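Long-range contacts in YARHG domain-containing protein (Legionella pneumophila subsp. pneumophila, PDB 4G2A), which is of unknown function, possibly binding a nutrient, and joins a beta-rich region to a helical YARHG domain: residues Asn2-Leu12 against Pro67-Ala78; Ile273-Phe281 against Tyr296-Leu307. All coordinates share one frame; numbering follows the deposited sequence.

Interaction 1: Asn2-Leu12 against Pro67-Ala78; sequences NDTAVGGEGSL and PFPINDGNSEIA. With SO4 (sulfate ion), chain K.
With CG anti to the backbone N (chi1 -173°) and the chain extended beyond it, Glu76 runs its CG and CD alongside the methyl of Ala5, CD lying 3.8 Å from Ala5 CB; Val6, whose CG2 stands beside its own backbone N (chi1 176° to CG1), brings that methyl to the hydroxyl of Ser75, CG2 to OG 3.7 Å. Val6 and Ile77 form a parallel bridge in which both the N-H and the C=O of Val6 bond to residues flanking Ile77: Val6 N donates to Glu76 O at 3.1 Å along a bent path, and Ala78 N reaches Val6 O at 2.8 Å with a nearly straight N-H (172°). The short, weakly bonded strand 76-77 lies beside strand 4-6, which also pairs, antiparallel, with strand 136-150, whose Tyr149 touches Ala5, Glu76 and Ala78. Beyond the bridge the methyl of Ala78 packs against Ala5 CB, and one water donates to the carbonyls of Gly7 and Ala78. Pro69 CG lies 4.0 Å from Gly8 CA. A second water links Glu9 O, Ser11 OG and Pro67 O. At the N-terminal end, poorly ordered Asn2 hydrogen-bonds through ND2 to O1 of a sulfate probably from the crystallisation liquor (3.0 Å).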
loop_
_atom_site.group_PDB
_atom_site.type_symbol
_atom_site.label_atom_id
_atom_site.label_comp_id
_atom_site.label_asym_id
_atom_site.label_seq_id
_atom_site.Cartn_x
_atom_site.Cartn_y
_atom_site.Cartn_z
ATOM N N ASN A 2 12.417 3.707 -14.967
ATOM C CA ASN A 2 11.683 3.865 -13.709
ATOM C C ASN A 2 10.908 2.592 -13.340
ATOM O O ASN A 2 9.806 2.345 -13.848
ATOM C CB ASN A 2 10.736 5.075 -13.758
ATOM C CG ASN A 2 11.347 6.365 -13.263
ATOM O OD1 ASN A 2 11.135 7.438 -13.847
ATOM N ND2 ASN A 2 12.097 6.303 -12.163
ATOM N N ASP A 3 11.500 1.807 -12.413
ATOM C CA ASP A 3 10.993 0.536 -11.908
ATOM C C ASP A 3 9.719 0.695 -11.086
ATOM O O ASP A 3 8.827 -0.150 -11.152
ATOM C CB ASP A 3 12.059 -0.143 -11.022
ATOM C CG ASP A 3 13.323 -0.618 -11.716
ATOM O OD1 ASP A 3 13.370 -0.574 -12.981
ATOM O OD2 ASP A 3 14.271 -1.059 -10.996
ATOM N N THR A 4 9.669 1.735 -10.272
ATOM C CA THR A 4 8.586 1.966 -9.335
ATOM C C THR A 4 7.923 3.318 -9.526
ATOM O O THR A 4 8.614 4.339 -9.623
ATOM C CB THR A 4 9.171 1.871 -7.893
ATOM O OG1 THR A 4 9.853 0.626 -7.759
ATOM C CG2 THR A 4 8.110 2.026 -6.776
ATOM N N ALA A 5 6.581 3.328 -9.525
ATOM C CA ALA A 5 5.834 4.572 -9.470
ATOM C C ALA A 5 5.497 4.771 -7.993
ATOM O O ALA A 5 4.684 4.032 -7.424
ATOM C CB ALA A 5 4.604 4.516 -10.347
ATOM N N VAL A 6 6.241 5.682 -7.351
ATOM C CA VAL A 6 6.191 6.041 -5.935
ATOM C C VAL A 6 4.917 6.857 -5.656
ATOM O O VAL A 6 4.656 7.880 -6.319
ATOM C CB VAL A 6 7.505 6.786 -5.535
ATOM C CG1 VAL A 6 7.464 7.281 -4.091
ATOM C CG2 VAL A 6 8.719 5.883 -5.733
ATOM N N GLY A 7 4.133 6.371 -4.682
ATOM C CA GLY A 7 2.863 6.975 -4.300
ATOM C C GLY A 7 2.799 7.665 -2.947
ATOM O O GLY A 7 1.842 8.392 -2.675
ATOM N N GLY A 8 3.804 7.454 -2.108
ATOM C CA GLY A 8 3.841 8.015 -0.758
ATOM C C GLY A 8 3.531 6.958 0.278
ATOM O O GLY A 8 3.131 5.840 -0.063
ATOM N N GLU A 9 3.749 7.286 1.549
ATOM C CA GLU A 9 3.519 6.339 2.640
ATOM C C GLU A 9 3.270 7.059 3.969
ATOM O O GLU A 9 3.561 8.255 4.109
ATOM C CB GLU A 9 4.699 5.346 2.782
ATOM C CG GLU A 9 6.085 5.946 3.055
ATOM C CD GLU A 9 7.089 4.987 3.685
ATOM O OE1 GLU A 9 6.667 3.993 4.325
ATOM O OE2 GLU A 9 8.304 5.263 3.598
ATOM N N GLY A 10 2.753 6.305 4.927
ATOM C CA GLY A 10 2.510 6.796 6.268
ATOM C C GLY A 10 3.710 6.644 7.183
ATOM O O GLY A 10 4.639 5.873 6.908
ATOM N N SER A 11 3.718 7.428 8.252
ATOM C CA SER A 11 4.805 7.417 9.230
ATOM C C SER A 11 4.263 7.729 10.610
ATOM O O SER A 11 3.283 8.483 10.728
ATOM C CB SER A 11 5.875 8.444 8.858
ATOM O OG SER A 11 6.730 8.024 7.806
ATOM N N LEU A 12 4.890 7.151 11.651
ATOM C CA LEU A 12 4.556 7.463 13.048
ATOM C C LEU A 12 4.885 8.943 13.325
ATOM O O LEU A 12 5.827 9.448 12.696
ATOM C CB LEU A 12 5.386 6.582 14.038
ATOM C CG LEU A 12 4.943 5.160 14.321
ATOM C CD1 LEU A 12 5.883 4.515 15.288
ATOM C CD2 LEU A 12 3.523 5.100 14.889
ATOM N N PRO A 67 6.943 13.076 9.383
ATOM C CA PRO A 67 7.829 13.105 8.207
ATOM C C PRO A 67 7.175 12.496 6.984
ATOM O O PRO A 67 6.331 11.612 7.104
ATOM C CB PRO A 67 9.040 12.278 8.641
ATOM C CG PRO A 67 8.728 11.749 9.989
ATOM C CD PRO A 67 7.284 11.949 10.266
ATOM N N PHE A 68 7.573 12.936 5.801
ATOM C CA PHE A 68 6.952 12.398 4.587
ATOM C C PHE A 68 7.902 12.426 3.374
ATOM O O PHE A 68 8.781 13.293 3.289
ATOM C CB PHE A 68 5.654 13.188 4.262
ATOM C CG PHE A 68 5.812 14.688 4.237
ATOM C CD1 PHE A 68 6.342 15.335 3.119
ATOM C CD2 PHE A 68 5.414 15.461 5.311
ATOM C CE1 PHE A 68 6.480 16.725 3.093
ATOM C CE2 PHE A 68 5.548 16.855 5.282
ATOM C CZ PHE A 68 6.092 17.477 4.182
ATOM N N PRO A 69 7.704 11.510 2.396
ATOM C CA PRO A 69 8.491 11.604 1.146
ATOM C C PRO A 69 7.941 12.726 0.259
ATOM O O PRO A 69 6.800 13.157 0.419
ATOM C CB PRO A 69 8.298 10.218 0.502
ATOM C CG PRO A 69 6.989 9.711 1.033
ATOM C CD PRO A 69 6.703 10.418 2.331
ATOM N N ILE A 70 8.751 13.217 -0.668
ATOM C CA ILE A 70 8.320 14.288 -1.578
ATOM C C ILE A 70 8.572 13.903 -3.022
ATOM O O ILE A 70 9.314 12.946 -3.291
ATOM C CB ILE A 70 9.008 15.634 -1.268
ATOM C CG1 ILE A 70 10.541 15.561 -1.465
ATOM C CG2 ILE A 70 8.586 16.209 0.076
ATOM C CD1 ILE A 70 11.186 16.895 -1.952
ATOM N N ASN A 71 8.006 14.685 -3.961
ATOM C CA ASN A 71 8.309 14.500 -5.372
ATOM C C ASN A 71 9.635 15.219 -5.623
ATOM O O ASN A 71 9.698 16.443 -5.558
ATOM C CB ASN A 71 7.173 15.011 -6.279
ATOM C CG ASN A 71 7.377 14.734 -7.748
ATOM O OD1 ASN A 71 8.500 14.476 -8.234
ATOM N ND2 ASN A 71 6.295 14.835 -8.502
ATOM N N ASP A 72 10.715 14.456 -5.791
ATOM C CA ASP A 72 12.032 15.068 -5.981
ATOM C C ASP A 72 12.424 15.147 -7.476
ATOM O O ASP A 72 13.531 15.571 -7.792
ATOM C CB ASP A 72 13.105 14.324 -5.162
ATOM C CG ASP A 72 13.251 12.847 -5.463
ATOM O OD1 ASP A 72 12.742 12.397 -6.520
ATOM O OD2 ASP A 72 13.859 12.130 -4.632
ATOM N N GLY A 73 11.496 14.774 -8.355
ATOM C CA GLY A 73 11.663 14.787 -9.800
ATOM C C GLY A 73 12.487 13.671 -10.404
ATOM O O GLY A 73 12.765 13.712 -11.597
ATOM N N ASN A 74 12.865 12.658 -9.611
ATOM C CA ASN A 74 13.700 11.528 -10.055
ATOM C C ASN A 74 12.900 10.306 -10.455
ATOM O O ASN A 74 13.406 9.419 -11.157
ATOM C CB ASN A 74 14.659 11.113 -8.928
ATOM C CG ASN A 74 15.946 11.889 -8.909
ATOM O OD1 ASN A 74 16.251 12.585 -7.940
ATOM N ND2 ASN A 74 16.749 11.763 -9.970
ATOM N N SER A 75 11.678 10.226 -9.955
ATOM C CA SER A 75 10.855 9.057 -10.155
ATOM C C SER A 75 9.497 9.387 -10.744
ATOM O O SER A 75 9.025 10.531 -10.729
ATOM C CB SER A 75 10.665 8.342 -8.811
ATOM O OG SER A 75 10.233 6.994 -8.956
ATOM N N GLU A 76 8.871 8.328 -11.234
ATOM C CA GLU A 76 7.512 8.285 -11.699
ATOM C C GLU A 76 6.666 8.371 -10.454
ATOM O O GLU A 76 7.033 7.804 -9.419
ATOM C CB GLU A 76 7.284 6.981 -12.459
ATOM C CG GLU A 76 5.937 6.903 -13.135
ATOM C CD GLU A 76 5.643 5.604 -13.854
ATOM O OE1 GLU A 76 6.556 4.753 -13.962
ATOM O OE2 GLU A 76 4.497 5.447 -14.331
ATOM N N ILE A 77 5.591 9.116 -10.514
ATOM C CA ILE A 77 4.725 9.267 -9.357
ATOM C C ILE A 77 3.434 8.490 -9.610
ATOM O O ILE A 77 2.927 8.492 -10.740
ATOM C CB ILE A 77 4.463 10.776 -9.031
ATOM C CG1 ILE A 77 5.756 11.550 -8.680
ATOM C CG2 ILE A 77 3.386 10.992 -7.962
ATOM C CD1 ILE A 77 6.717 11.018 -7.537
ATOM N N ALA A 78 2.945 7.806 -8.553
ATOM C CA ALA A 78 1.642 7.154 -8.455
ATOM C C ALA A 78 0.700 8.167 -7.762
ATOM O O ALA A 78 0.812 8.446 -6.564
ATOM C CB ALA A 78 1.743 5.837 -7.678
HETATM S S SO4 K . 13.337 3.733 -9.699
HETATM O O1 SO4 K . 11.973 4.164 -10.023
HETATM O O2 SO4 K . 14.108 3.537 -10.935
HETATM O O3 SO4 K . 13.984 4.776 -8.888
HETATM O O4 SO4 K . 13.281 2.477 -8.939
HETATM O O HOH W 1 1.260 10.420 -4.677
HETATM O O HOH W 2 5.342 9.530 5.719
#

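Interaction 2: Ile273-Phe281 against Tyr296-Leu307; sequences IYAQYGRQF and YVPNPDYSDRML. With SO4 (sulfate ion), chain C.
Gly278, closing a type I turn from Ala275 with positive phi (84°), presents its carbonyl O to Asn299 N, which donates to it at 2.8 Å. Asn299 opens a second type I turn, to Tyr302, and also sends its side chain across: ND2 meets Tyr277 O at 3.1 Å, nearly along the C=O axis and in the amide plane. Its OD1 accepts from Asp301 N in an Asx turn, so both ends of the amide are engaged. Arg279 packs over one face of the Tyr302 ring, its CB 3.6 Å from the centroid and 8° off the normal, a CH-pi contact; Tyr277 CB sits at that ring's edge. Tyr302 OH donates to Asp304 OD1 and lies in plane at the edge of the Tyr274 ring, 3.2 Å from Tyr274 CD1. These turns link helices of the YARHG domain: 273-281 spans the end of helix 263-275 and the turn after it, while the segment 296-307 leads into helix 309-321, where Asp311 accepts from Tyr277 OH. One face of the Tyr277 ring carries Met306 CB (CH-pi, 4.0 Å to the centroid) and, toward the rim, Met306 O; Gln276 CG covers the opposite face. Residue 306 is selenomethionine. Tyr296, with CG anti to its own N (chi1 178°), carries its hydroxyl to Arg279 O, OH to O 2.6 Å, and a water bridges that OH to Phe281 N. Arg279 NH1 makes weak bonds to a sulfate, probably from the crystallisation liquor, which Gln282 N and Ser283 OG also bind.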
loop_
_atom_site.group_PDB
_atom_site.type_symbol
_atom_site.label_atom_id
_atom_site.label_comp_id
_atom_site.label_asym_id
_atom_site.label_seq_id
_atom_site.Cartn_x
_atom_site.Cartn_y
_atom_site.Cartn_z
ATOM N N ILE A 273 -7.546 -13.255 -21.050
ATOM C CA ILE A 273 -7.359 -11.930 -21.654
ATOM C C ILE A 273 -8.650 -11.109 -21.479
ATOM O O ILE A 273 -8.572 -9.917 -21.183
ATOM C CB ILE A 273 -6.906 -12.033 -23.150
ATOM C CG1 ILE A 273 -5.515 -12.701 -23.266
ATOM C CG2 ILE A 273 -6.881 -10.659 -23.835
ATOM C CD1 ILE A 273 -5.117 -13.186 -24.660
ATOM N N TYR A 274 -9.819 -11.784 -21.577
ATOM C CA TYR A 274 -11.160 -11.216 -21.444
ATOM C C TYR A 274 -11.668 -11.250 -19.997
ATOM O O TYR A 274 -12.392 -10.344 -19.599
ATOM C CB TYR A 274 -12.142 -12.014 -22.322
ATOM C CG TYR A 274 -11.780 -12.055 -23.785
ATOM C CD1 TYR A 274 -12.189 -11.047 -24.651
ATOM C CD2 TYR A 274 -11.101 -13.144 -24.324
ATOM C CE1 TYR A 274 -11.913 -11.108 -26.012
ATOM C CE2 TYR A 274 -10.776 -13.193 -25.682
ATOM C CZ TYR A 274 -11.188 -12.172 -26.522
ATOM O OH TYR A 274 -10.906 -12.201 -27.867
ATOM N N ALA A 275 -11.328 -12.327 -19.236
ATOM C CA ALA A 275 -11.707 -12.573 -17.826
ATOM C C ALA A 275 -11.128 -11.505 -16.912
ATOM O O ALA A 275 -11.669 -11.238 -15.841
ATOM C CB ALA A 275 -11.231 -13.939 -17.392
ATOM N N GLN A 276 -10.027 -10.894 -17.372
ATOM C CA GLN A 276 -9.275 -9.758 -16.825
ATOM C C GLN A 276 -10.235 -8.589 -16.541
ATOM O O GLN A 276 -10.069 -7.893 -15.549
ATOM C CB GLN A 276 -8.224 -9.335 -17.905
ATOM C CG GLN A 276 -7.192 -8.294 -17.485
ATOM C CD GLN A 276 -6.435 -7.642 -18.629
ATOM O OE1 GLN A 276 -5.866 -6.550 -18.477
ATOM N NE2 GLN A 276 -6.410 -8.262 -19.804
ATOM N N TYR A 277 -11.239 -8.383 -17.426
ATOM C CA TYR A 277 -12.206 -7.287 -17.332
ATOM C C TYR A 277 -13.591 -7.748 -16.832
ATOM O O TYR A 277 -14.540 -6.965 -16.790
ATOM C CB TYR A 277 -12.317 -6.591 -18.703
ATOM C CG TYR A 277 -10.974 -6.119 -19.227
ATOM C CD1 TYR A 277 -10.296 -5.065 -18.615
ATOM C CD2 TYR A 277 -10.367 -6.743 -20.314
ATOM C CE1 TYR A 277 -9.054 -4.639 -19.075
ATOM C CE2 TYR A 277 -9.121 -6.333 -20.777
ATOM C CZ TYR A 277 -8.477 -5.267 -20.165
ATOM O OH TYR A 277 -7.254 -4.823 -20.602
ATOM N N GLY A 278 -13.686 -9.007 -16.453
ATOM C CA GLY A 278 -14.911 -9.569 -15.901
ATOM C C GLY A 278 -15.952 -10.050 -16.884
ATOM O O GLY A 278 -17.147 -9.999 -16.574
ATOM N N ARG A 279 -15.515 -10.572 -18.052
ATOM C CA ARG A 279 -16.433 -11.130 -19.039
ATOM C C ARG A 279 -17.146 -12.317 -18.415
ATOM O O ARG A 279 -16.525 -13.064 -17.663
ATOM C CB ARG A 279 -15.679 -11.560 -20.299
ATOM C CG ARG A 279 -16.600 -12.046 -21.422
ATOM C CD ARG A 279 -15.825 -12.806 -22.459
ATOM N NE ARG A 279 -16.673 -13.200 -23.576
ATOM C CZ ARG A 279 -17.367 -14.329 -23.630
ATOM N NH1 ARG A 279 -17.334 -15.184 -22.619
ATOM N NH2 ARG A 279 -18.112 -14.605 -24.690
ATOM N N GLN A 280 -18.445 -12.462 -18.682
ATOM C CA GLN A 280 -19.223 -13.573 -18.139
ATOM C C GLN A 280 -19.138 -14.743 -19.109
ATOM O O GLN A 280 -19.260 -14.550 -20.323
ATOM C CB GLN A 280 -20.662 -13.146 -17.846
ATOM C CG GLN A 280 -20.752 -12.339 -16.544
ATOM C CD GLN A 280 -21.621 -11.115 -16.661
ATOM O OE1 GLN A 280 -21.250 -10.112 -17.292
ATOM N NE2 GLN A 280 -22.789 -11.165 -16.035
ATOM N N PHE A 281 -18.868 -15.947 -18.579
ATOM C CA PHE A 281 -18.667 -17.137 -19.405
ATOM C C PHE A 281 -19.852 -18.100 -19.329
ATOM O O PHE A 281 -20.302 -18.446 -18.237
ATOM C CB PHE A 281 -17.348 -17.839 -19.010
ATOM C CG PHE A 281 -16.140 -16.961 -19.273
ATOM C CD1 PHE A 281 -15.556 -16.911 -20.530
ATOM C CD2 PHE A 281 -15.607 -16.161 -18.267
ATOM C CE1 PHE A 281 -14.458 -16.088 -20.777
ATOM C CE2 PHE A 281 -14.523 -15.324 -18.520
ATOM C CZ PHE A 281 -13.956 -15.291 -19.773
ATOM N N TYR A 296 -10.638 -13.039 -10.647
ATOM C CA TYR A 296 -11.824 -12.958 -11.467
ATOM C C TYR A 296 -13.036 -12.569 -10.658
ATOM O O TYR A 296 -13.423 -13.242 -9.693
ATOM C CB TYR A 296 -12.079 -14.260 -12.233
ATOM C CG TYR A 296 -13.347 -14.228 -13.056
ATOM C CD1 TYR A 296 -13.385 -13.587 -14.295
ATOM C CD2 TYR A 296 -14.514 -14.835 -12.598
ATOM C CE1 TYR A 296 -14.547 -13.572 -15.064
ATOM C CE2 TYR A 296 -15.678 -14.826 -13.358
ATOM C CZ TYR A 296 -15.690 -14.196 -14.591
ATOM O OH TYR A 296 -16.848 -14.186 -15.328
ATOM N N VAL A 297 -13.663 -11.490 -11.123
ATOM C CA VAL A 297 -14.877 -10.884 -10.591
ATOM C C VAL A 297 -15.774 -10.623 -11.807
ATOM O O VAL A 297 -15.356 -9.873 -12.692
ATOM C CB VAL A 297 -14.543 -9.594 -9.764
ATOM C CG1 VAL A 297 -15.783 -8.751 -9.482
ATOM C CG2 VAL A 297 -13.840 -9.949 -8.464
ATOM N N PRO A 298 -16.959 -11.273 -11.932
ATOM C CA PRO A 298 -17.818 -10.995 -13.097
ATOM C C PRO A 298 -18.291 -9.536 -13.089
ATOM O O PRO A 298 -18.688 -9.015 -12.046
ATOM C CB PRO A 298 -18.981 -11.986 -12.935
ATOM C CG PRO A 298 -18.525 -12.978 -11.925
ATOM C CD PRO A 298 -17.616 -12.224 -11.012
ATOM N N ASN A 299 -18.171 -8.865 -14.242
ATOM C CA ASN A 299 -18.567 -7.472 -14.408
ATOM C C ASN A 299 -19.745 -7.409 -15.400
ATOM O O ASN A 299 -19.578 -7.763 -16.574
ATOM C CB ASN A 299 -17.363 -6.632 -14.843
ATOM C CG ASN A 299 -17.648 -5.269 -15.402
ATOM O OD1 ASN A 299 -18.590 -4.571 -15.003
ATOM N ND2 ASN A 299 -16.795 -4.851 -16.330
ATOM N N PRO A 300 -20.954 -6.980 -14.932
ATOM C CA PRO A 300 -22.123 -6.923 -15.834
ATOM C C PRO A 300 -22.018 -5.820 -16.887
ATOM O O PRO A 300 -22.723 -5.872 -17.899
ATOM C CB PRO A 300 -23.297 -6.666 -14.888
ATOM C CG PRO A 300 -22.751 -6.855 -13.504
ATOM C CD PRO A 300 -21.313 -6.525 -13.575
ATOM N N ASP A 301 -21.111 -4.841 -16.663
ATOM C CA ASP A 301 -20.831 -3.725 -17.564
ATOM C C ASP A 301 -19.662 -4.071 -18.521
ATOM O O ASP A 301 -19.145 -3.173 -19.214
ATOM C CB ASP A 301 -20.523 -2.445 -16.755
ATOM C CG ASP A 301 -21.634 -2.029 -15.808
ATOM O OD1 ASP A 301 -22.790 -1.883 -16.272
ATOM O OD2 ASP A 301 -21.345 -1.829 -14.606
ATOM N N TYR A 302 -19.278 -5.380 -18.593
ATOM C CA TYR A 302 -18.207 -5.823 -19.486
ATOM C C TYR A 302 -18.515 -5.472 -20.939
ATOM O O TYR A 302 -19.671 -5.534 -21.368
ATOM C CB TYR A 302 -17.899 -7.337 -19.380
ATOM C CG TYR A 302 -16.893 -7.788 -20.427
ATOM C CD1 TYR A 302 -15.539 -7.478 -20.301
ATOM C CD2 TYR A 302 -17.309 -8.412 -21.604
ATOM C CE1 TYR A 302 -14.620 -7.823 -21.291
ATOM C CE2 TYR A 302 -16.400 -8.736 -22.614
ATOM C CZ TYR A 302 -15.054 -8.456 -22.442
ATOM O OH TYR A 302 -14.139 -8.792 -23.399
ATOM N N SER A 303 -17.446 -5.127 -21.684
ATOM C CA SER A 303 -17.434 -4.824 -23.110
ATOM C C SER A 303 -16.091 -5.189 -23.687
ATOM O O SER A 303 -15.066 -4.999 -23.026
ATOM C CB SER A 303 -17.712 -3.344 -23.361
ATOM O OG SER A 303 -17.529 -3.031 -24.735
ATOM N N ASP A 304 -16.081 -5.637 -24.947
ATOM C CA ASP A 304 -14.842 -5.949 -25.643
ATOM C C ASP A 304 -14.008 -4.672 -25.844
ATOM O O ASP A 304 -12.796 -4.782 -25.991
ATOM C CB ASP A 304 -15.115 -6.662 -26.976
ATOM C CG ASP A 304 -15.543 -8.120 -26.820
ATOM O OD1 ASP A 304 -14.849 -8.875 -26.083
ATOM O OD2 ASP A 304 -16.552 -8.517 -27.461
ATOM N N ARG A 305 -14.634 -3.464 -25.731
ATOM C CA ARG A 305 -13.962 -2.148 -25.813
ATOM C C ARG A 305 -12.902 -1.967 -24.708
ATOM O O ARG A 305 -12.000 -1.142 -24.865
ATOM C CB ARG A 305 -14.970 -0.985 -25.748
ATOM C CG ARG A 305 -15.971 -0.926 -26.908
ATOM C CD ARG A 305 -15.357 -0.456 -28.209
ATOM N NE ARG A 305 -16.386 -0.041 -29.159
ATOM C CZ ARG A 305 -16.159 0.744 -30.207
ATOM N NH1 ARG A 305 -14.936 1.205 -30.450
ATOM N NH2 ARG A 305 -17.155 1.082 -31.018
HETATM N N MSE A 306 -12.980 -2.772 -23.625
HETATM C CA MSE A 306 -12.032 -2.760 -22.507
HETATM C C MSE A 306 -10.651 -3.329 -22.884
HETATM O O MSE A 306 -9.673 -3.047 -22.181
HETATM C CB MSE A 306 -12.609 -3.526 -21.309
HETATM C CG MSE A 306 -13.694 -2.726 -20.606
HETATM SE SE MSE A 306 -14.801 -3.725 -19.384
HETATM C CE MSE A 306 -15.870 -2.263 -18.689
ATOM N N LEU A 307 -10.557 -4.108 -23.987
ATOM C CA LEU A 307 -9.277 -4.680 -24.419
ATOM C C LEU A 307 -8.333 -3.573 -24.908
ATOM O O LEU A 307 -8.711 -2.734 -25.730
ATOM C CB LEU A 307 -9.441 -5.766 -25.491
ATOM C CG LEU A 307 -10.275 -6.991 -25.119
ATOM C CD1 LEU A 307 -10.695 -7.719 -26.352
ATOM C CD2 LEU A 307 -9.512 -7.941 -24.232
HETATM S S SO4 C . -18.360 -18.534 -23.286
HETATM O O1 SO4 C . -19.426 -17.590 -22.943
HETATM O O2 SO4 C . -18.915 -19.611 -24.097
HETATM O O3 SO4 C . -17.354 -17.812 -24.027
HETATM O O4 SO4 C . -17.728 -19.117 -22.122
HETATM O O HOH W 3 -12.233 -10.020 -13.348
HETATM O O HOH W 4 -16.788 -10.984 -25.507
HETATM O O HOH W 5 -18.511 -16.316 -15.678
#

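From the N terminus, interaction 1 comes first: the opening strands 4-6 and 10-15 meet a partner 55 residues on, closing a loop that holds strands 21-33 and 43-54 and most of strand 60-68, in the region matched to DUF4424. The chain then builds the remaining strands and passes through helix 236-250 before interaction 2 begins. That contact closes a much shorter loop, with 14 residues between its segments, around helix 284-291 within the YARHG domain, and ties the end of helix 263-275 to the approach to helix 309-321. The two loops follow in series, neither nested nor crossed; the centres of interactions 1 and 2 lie about 32 Å apart, and the two contacts do not touch.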